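Local coordinates for protein putative oxidoreductase yhhX (Escherichia coli K-12, PDB 3F4L) that probably acts as an NADP-dependent scyllo-inositol dehydrogenase, an oxidoreductase of the Gfo/Idh/MocA family with a nucleotide-binding Rossmann domain, at residues Ala75-Leu86 with Pro97-Leu108. Numbering follows the deposited sequence.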
loop_
_atom_site.group_PDB
_atom_site.type_symbol
_atom_site.label_atom_id
_atom_site.label_comp_id
_atom_site.label_asym_id
_atom_site.label_seq_id
_atom_site.Cartn_x
_atom_site.Cartn_y
_atom_site.Cartn_z
ATOM N N ALA A 75 -18.723 21.113 14.103
ATOM C CA ALA A 75 -17.333 21.031 14.540
ATOM C C ALA A 75 -16.812 22.313 15.198
ATOM O O ALA A 75 -16.170 22.266 16.252
ATOM C CB ALA A 75 -16.443 20.666 13.352
ATOM N N ASP A 76 -17.093 23.454 14.577
ATOM C CA ASP A 76 -16.621 24.741 15.084
ATOM C C ASP A 76 -17.092 25.138 16.472
ATOM O O ASP A 76 -16.563 26.089 17.051
ATOM C CB ASP A 76 -16.992 25.864 14.117
ATOM C CG ASP A 76 -16.157 25.845 12.861
ATOM O OD1 ASP A 76 -14.913 25.796 12.979
ATOM O OD2 ASP A 76 -16.743 25.882 11.759
ATOM N N SER A 77 -18.078 24.435 17.011
ATOM C CA SER A 77 -18.573 24.785 18.333
ATOM C C SER A 77 -18.246 23.735 19.385
ATOM O O SER A 77 -18.610 23.886 20.552
ATOM C CB SER A 77 -20.086 25.044 18.275
ATOM O OG SER A 77 -20.806 23.895 17.873
ATOM N N HIS A 78 -17.537 22.683 18.981
ATOM C CA HIS A 78 -17.178 21.618 19.910
ATOM C C HIS A 78 -16.358 22.094 21.101
ATOM O O HIS A 78 -16.662 21.753 22.241
ATOM C CB HIS A 78 -16.418 20.498 19.192
ATOM C CG HIS A 78 -17.277 19.659 18.300
ATOM N ND1 HIS A 78 -16.807 18.528 17.664
ATOM C CD2 HIS A 78 -18.573 19.791 17.929
ATOM C CE1 HIS A 78 -17.779 18.002 16.939
ATOM N NE2 HIS A 78 -18.860 18.748 17.082
ATOM N N PHE A 79 -15.317 22.878 20.854
ATOM C CA PHE A 79 -14.496 23.349 21.963
ATOM C C PHE A 79 -15.315 24.170 22.952
ATOM O O PHE A 79 -15.258 23.942 24.166
ATOM C CB PHE A 79 -13.335 24.210 21.469
ATOM C CG PHE A 79 -12.544 24.830 22.582
ATOM C CD1 PHE A 79 -11.691 24.052 23.356
ATOM C CD2 PHE A 79 -12.699 26.179 22.900
ATOM C CE1 PHE A 79 -11.006 24.606 24.433
ATOM C CE2 PHE A 79 -12.017 26.742 23.975
ATOM C CZ PHE A 79 -11.170 25.955 24.742
ATOM N N GLU A 80 -16.069 25.124 22.418
ATOM C CA GLU A 80 -16.891 26.011 23.231
ATOM C C GLU A 80 -17.906 25.269 24.094
ATOM O O GLU A 80 -18.000 25.521 25.294
ATOM C CB GLU A 80 -17.607 27.028 22.335
ATOM C CG GLU A 80 -18.322 28.135 23.092
ATOM C CD GLU A 80 -17.386 28.949 23.977
ATOM O OE1 GLU A 80 -17.874 29.866 24.678
ATOM O OE2 GLU A 80 -16.165 28.672 23.973
ATOM N N TYR A 81 -18.669 24.361 23.495
ATOM C CA TYR A 81 -19.650 23.601 24.261
ATOM C C TYR A 81 -18.984 22.665 25.278
ATOM O O TYR A 81 -19.462 22.522 26.406
ATOM C CB TYR A 81 -20.554 22.781 23.335
ATOM C CG TYR A 81 -21.641 23.586 22.661
ATOM C CD1 TYR A 81 -22.516 24.375 23.411
ATOM C CD2 TYR A 81 -21.800 23.561 21.276
ATOM C CE1 TYR A 81 -23.521 25.116 22.796
ATOM C CE2 TYR A 81 -22.806 24.299 20.651
ATOM C CZ TYR A 81 -23.660 25.071 21.418
ATOM O OH TYR A 81 -24.665 25.796 20.814
ATOM N N ALA A 82 -17.897 22.011 24.878
ATOM C CA ALA A 82 -17.194 21.096 25.777
ATOM C C ALA A 82 -16.681 21.840 27.006
ATOM O O ALA A 82 -16.835 21.374 28.131
ATOM C CB ALA A 82 -16.029 20.432 25.046
ATOM N N LYS A 83 -16.060 22.994 26.781
ATOM C CA LYS A 83 -15.528 23.807 27.875
ATOM C C LYS A 83 -16.647 24.277 28.803
ATOM O O LYS A 83 -16.485 24.312 30.024
ATOM C CB LYS A 83 -14.778 25.022 27.320
ATOM C CG LYS A 83 -14.101 25.881 28.392
ATOM C CD LYS A 83 -13.283 26.992 27.757
ATOM C CE LYS A 83 -12.600 27.849 28.806
ATOM N NZ LYS A 83 -11.718 28.855 28.149
ATOM N N ARG A 84 -17.784 24.651 28.224
ATOM C CA ARG A 84 -18.904 25.109 29.033
ATOM C C ARG A 84 -19.457 23.964 29.871
ATOM O O ARG A 84 -19.777 24.152 31.045
ATOM C CB ARG A 84 -19.996 25.705 28.144
ATOM C CG ARG A 84 -19.647 27.081 27.604
ATOM C CD ARG A 84 -20.798 27.670 26.815
ATOM N NE ARG A 84 -22.008 27.817 27.624
ATOM C CZ ARG A 84 -23.148 28.316 27.158
ATOM N NH1 ARG A 84 -23.227 28.707 25.892
ATOM N NH2 ARG A 84 -24.203 28.438 27.953
ATOM N N ALA A 85 -19.551 22.775 29.278
ATOM C CA ALA A 85 -20.055 21.617 30.009
ATOM C C ALA A 85 -19.112 21.273 31.163
ATOM O O ALA A 85 -19.555 21.023 32.277
ATOM C CB ALA A 85 -20.206 20.424 29.075
ATOM N N LEU A 86 -17.808 21.269 30.909
ATOM C CA LEU A 86 -16.865 20.951 31.979
ATOM C C LEU A 86 -16.939 21.969 33.126
ATOM O O LEU A 86 -16.834 21.602 34.300
ATOM C CB LEU A 86 -15.432 20.896 31.442
ATOM C CG LEU A 86 -15.128 19.710 30.526
ATOM C CD1 LEU A 86 -13.736 19.864 29.934
ATOM C CD2 LEU A 86 -15.255 18.410 31.316
ATOM N N PRO A 97 -14.817 16.546 14.997
ATOM C CA PRO A 97 -13.451 16.504 15.528
ATOM C C PRO A 97 -13.465 16.963 16.987
ATOM O O PRO A 97 -14.229 17.853 17.346
ATOM C CB PRO A 97 -12.693 17.505 14.644
ATOM C CG PRO A 97 -13.740 18.052 13.656
ATOM C CD PRO A 97 -15.053 17.829 14.326
ATOM N N PHE A 98 -12.623 16.353 17.811
ATOM C CA PHE A 98 -12.532 16.689 19.234
ATOM C C PHE A 98 -12.433 18.200 19.429
ATOM O O PHE A 98 -13.231 18.805 20.145
ATOM C CB PHE A 98 -11.306 16.003 19.838
ATOM C CG PHE A 98 -11.300 15.988 21.333
ATOM C CD1 PHE A 98 -12.385 15.473 22.038
ATOM C CD2 PHE A 98 -10.214 16.484 22.038
ATOM C CE1 PHE A 98 -12.390 15.452 23.431
ATOM C CE2 PHE A 98 -10.207 16.469 23.439
ATOM C CZ PHE A 98 -11.298 15.950 24.132
ATOM N N THR A 99 -11.440 18.797 18.780
ATOM C CA THR A 99 -11.215 20.239 18.834
ATOM C C THR A 99 -10.596 20.635 17.512
ATOM O O THR A 99 -10.106 19.779 16.771
ATOM C CB THR A 99 -10.232 20.654 19.960
ATOM O OG1 THR A 99 -9.038 19.863 19.876
ATOM C CG2 THR A 99 -10.876 20.479 21.326
ATOM N N PRO A 100 -10.626 21.934 17.184
ATOM C CA PRO A 100 -10.033 22.354 15.914
ATOM C C PRO A 100 -8.518 22.220 15.939
ATOM O O PRO A 100 -7.891 22.007 14.896
ATOM C CB PRO A 100 -10.468 23.818 15.792
ATOM C CG PRO A 100 -11.753 23.868 16.585
ATOM C CD PRO A 100 -11.392 23.035 17.794
ATOM N N THR A 101 -7.934 22.335 17.130
ATOM C CA THR A 101 -6.483 22.272 17.271
ATOM C C THR A 101 -5.949 21.466 18.448
ATOM O O THR A 101 -6.670 21.144 19.396
ATOM C CB THR A 101 -5.891 23.684 17.389
ATOM O OG1 THR A 101 -6.151 24.204 18.700
ATOM C CG2 THR A 101 -6.520 24.602 16.363
ATOM N N LEU A 102 -4.652 21.177 18.384
ATOM C CA LEU A 102 -3.955 20.415 19.412
ATOM C C LEU A 102 -3.947 21.171 20.744
ATOM O O LEU A 102 -4.196 20.590 21.805
ATOM C CB LEU A 102 -2.527 20.139 18.933
ATOM C CG LEU A 102 -1.606 19.190 19.702
ATOM C CD1 LEU A 102 -2.262 17.826 19.852
ATOM C CD2 LEU A 102 -0.277 19.069 18.948
ATOM N N ALA A 103 -3.667 22.470 20.688
ATOM C CA ALA A 103 -3.642 23.290 21.896
ATOM C C ALA A 103 -5.005 23.278 22.608
ATOM O O ALA A 103 -5.073 23.092 23.823
ATOM C CB ALA A 103 -3.235 24.726 21.544
ATOM N N GLN A 104 -6.089 23.475 21.860
ATOM C CA GLN A 104 -7.417 23.461 22.470
ATOM C C GLN A 104 -7.703 22.113 23.119
ATOM O O GLN A 104 -8.322 22.048 24.181
ATOM C CB GLN A 104 -8.499 23.765 21.433
ATOM C CG GLN A 104 -8.604 25.226 21.071
ATOM C CD GLN A 104 -9.607 25.477 19.971
ATOM O OE1 GLN A 104 -9.365 25.154 18.806
ATOM N NE2 GLN A 104 -10.747 26.049 20.332
ATOM N N ALA A 105 -7.259 21.038 22.473
ATOM C CA ALA A 105 -7.460 19.701 23.014
ATOM C C ALA A 105 -6.722 19.616 24.345
ATOM O O ALA A 105 -7.267 19.159 25.348
ATOM C CB ALA A 105 -6.918 18.656 22.054
ATOM N N LYS A 106 -5.477 20.077 24.348
ATOM C CA LYS A 106 -4.675 20.046 25.561
ATOM C C LYS A 106 -5.332 20.869 26.658
ATOM O O LYS A 106 -5.258 20.512 27.829
ATOM C CB LYS A 106 -3.263 20.564 25.273
ATOM C CG LYS A 106 -2.475 19.656 24.339
ATOM C CD LYS A 106 -1.023 20.094 24.190
ATOM C CE LYS A 106 -0.257 19.073 23.370
ATOM N NZ LYS A 106 1.114 19.511 23.008
ATOM N N GLU A 107 -5.984 21.961 26.269
ATOM C CA GLU A 107 -6.663 22.840 27.217
ATOM C C GLU A 107 -7.890 22.156 27.824
ATOM O O GLU A 107 -8.190 22.315 29.009
ATOM C CB GLU A 107 -7.094 24.124 26.513
ATOM C CG GLU A 107 -7.577 25.211 27.450
ATOM C CD GLU A 107 -7.944 26.480 26.707
ATOM O OE1 GLU A 107 -7.213 26.837 25.754
ATOM O OE2 GLU A 107 -8.950 27.122 27.078
ATOM N N LEU A 108 -8.599 21.395 26.999
ATOM C CA LEU A 108 -9.786 20.675 27.442
ATOM C C LEU A 108 -9.409 19.610 28.484
ATOM O O LEU A 108 -10.092 19.453 29.496
ATOM C CB LEU A 108 -10.462 20.027 26.226
ATOM C CG LEU A 108 -11.917 20.347 25.872
ATOM C CD1 LEU A 108 -12.220 21.828 26.013
ATOM C CD2 LEU A 108 -12.183 19.876 24.453
#
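Phe79 reaches from helix 78-86 into the side of helix 102-108, and nearly every part of its side chain meets something there. Phe79 CB has Gln104 NE2 3.4 Å away and, more loosely, CD of Pro100 beside it, in the turn that leads into the second helix. With CG anti to the backbone N (chi1 174°), the ring is carried across to that helix. Gln104 lies over one face, its CG making a CH-pi contact 4.2 Å from the ring centroid. Its NE2 comes within 3.1 Å of Phe79 CG, and the amide plane is inclined 52° to the ring. Leu108 CD1 lies 3.4 Å from Phe79 CE1 and close to Phe79 CD1, and Thr99 CG2 stands at the ring edge near Phe79 CD1. At the far end, CZ points to Glu107 OE2, which lies in the ring plane. That same oxygen forms a long, weak salt bridge with NZ of Lys83, whose extended chain comes alongside the ring's outer end.

The two helices run nearly parallel, their axes 11° apart, as expected for successive crossovers of the parallel Rossmann sheet; strand 91-94 comes between them in sequence, and Val92 backs Ala82 and Leu86. On the side facing the sheet, Leu108 CD2 packs 3.9 Å from Ala82 CB, and Leu86 CD1 rests against Leu108 O. Replacing Phe79 with an alanine would probably leave Leu108 CD1 and the Gln104 side chain without the ring between them and the first helix, opening a gap there.

At the start of helix 78-86, His78 ND1 donates to Pro97 O at 2.7 Å, in the loop ahead of helix 102-108, with the oxygen close to the imidazole plane. NE2 bonds to Thr73 O, making two bonds to backbone oxygens, which probably fix the rotation of the imidazole. Beside it, Ala75 CB presses tightly on CD of Pro97, a residue preceded by a cis peptide bond.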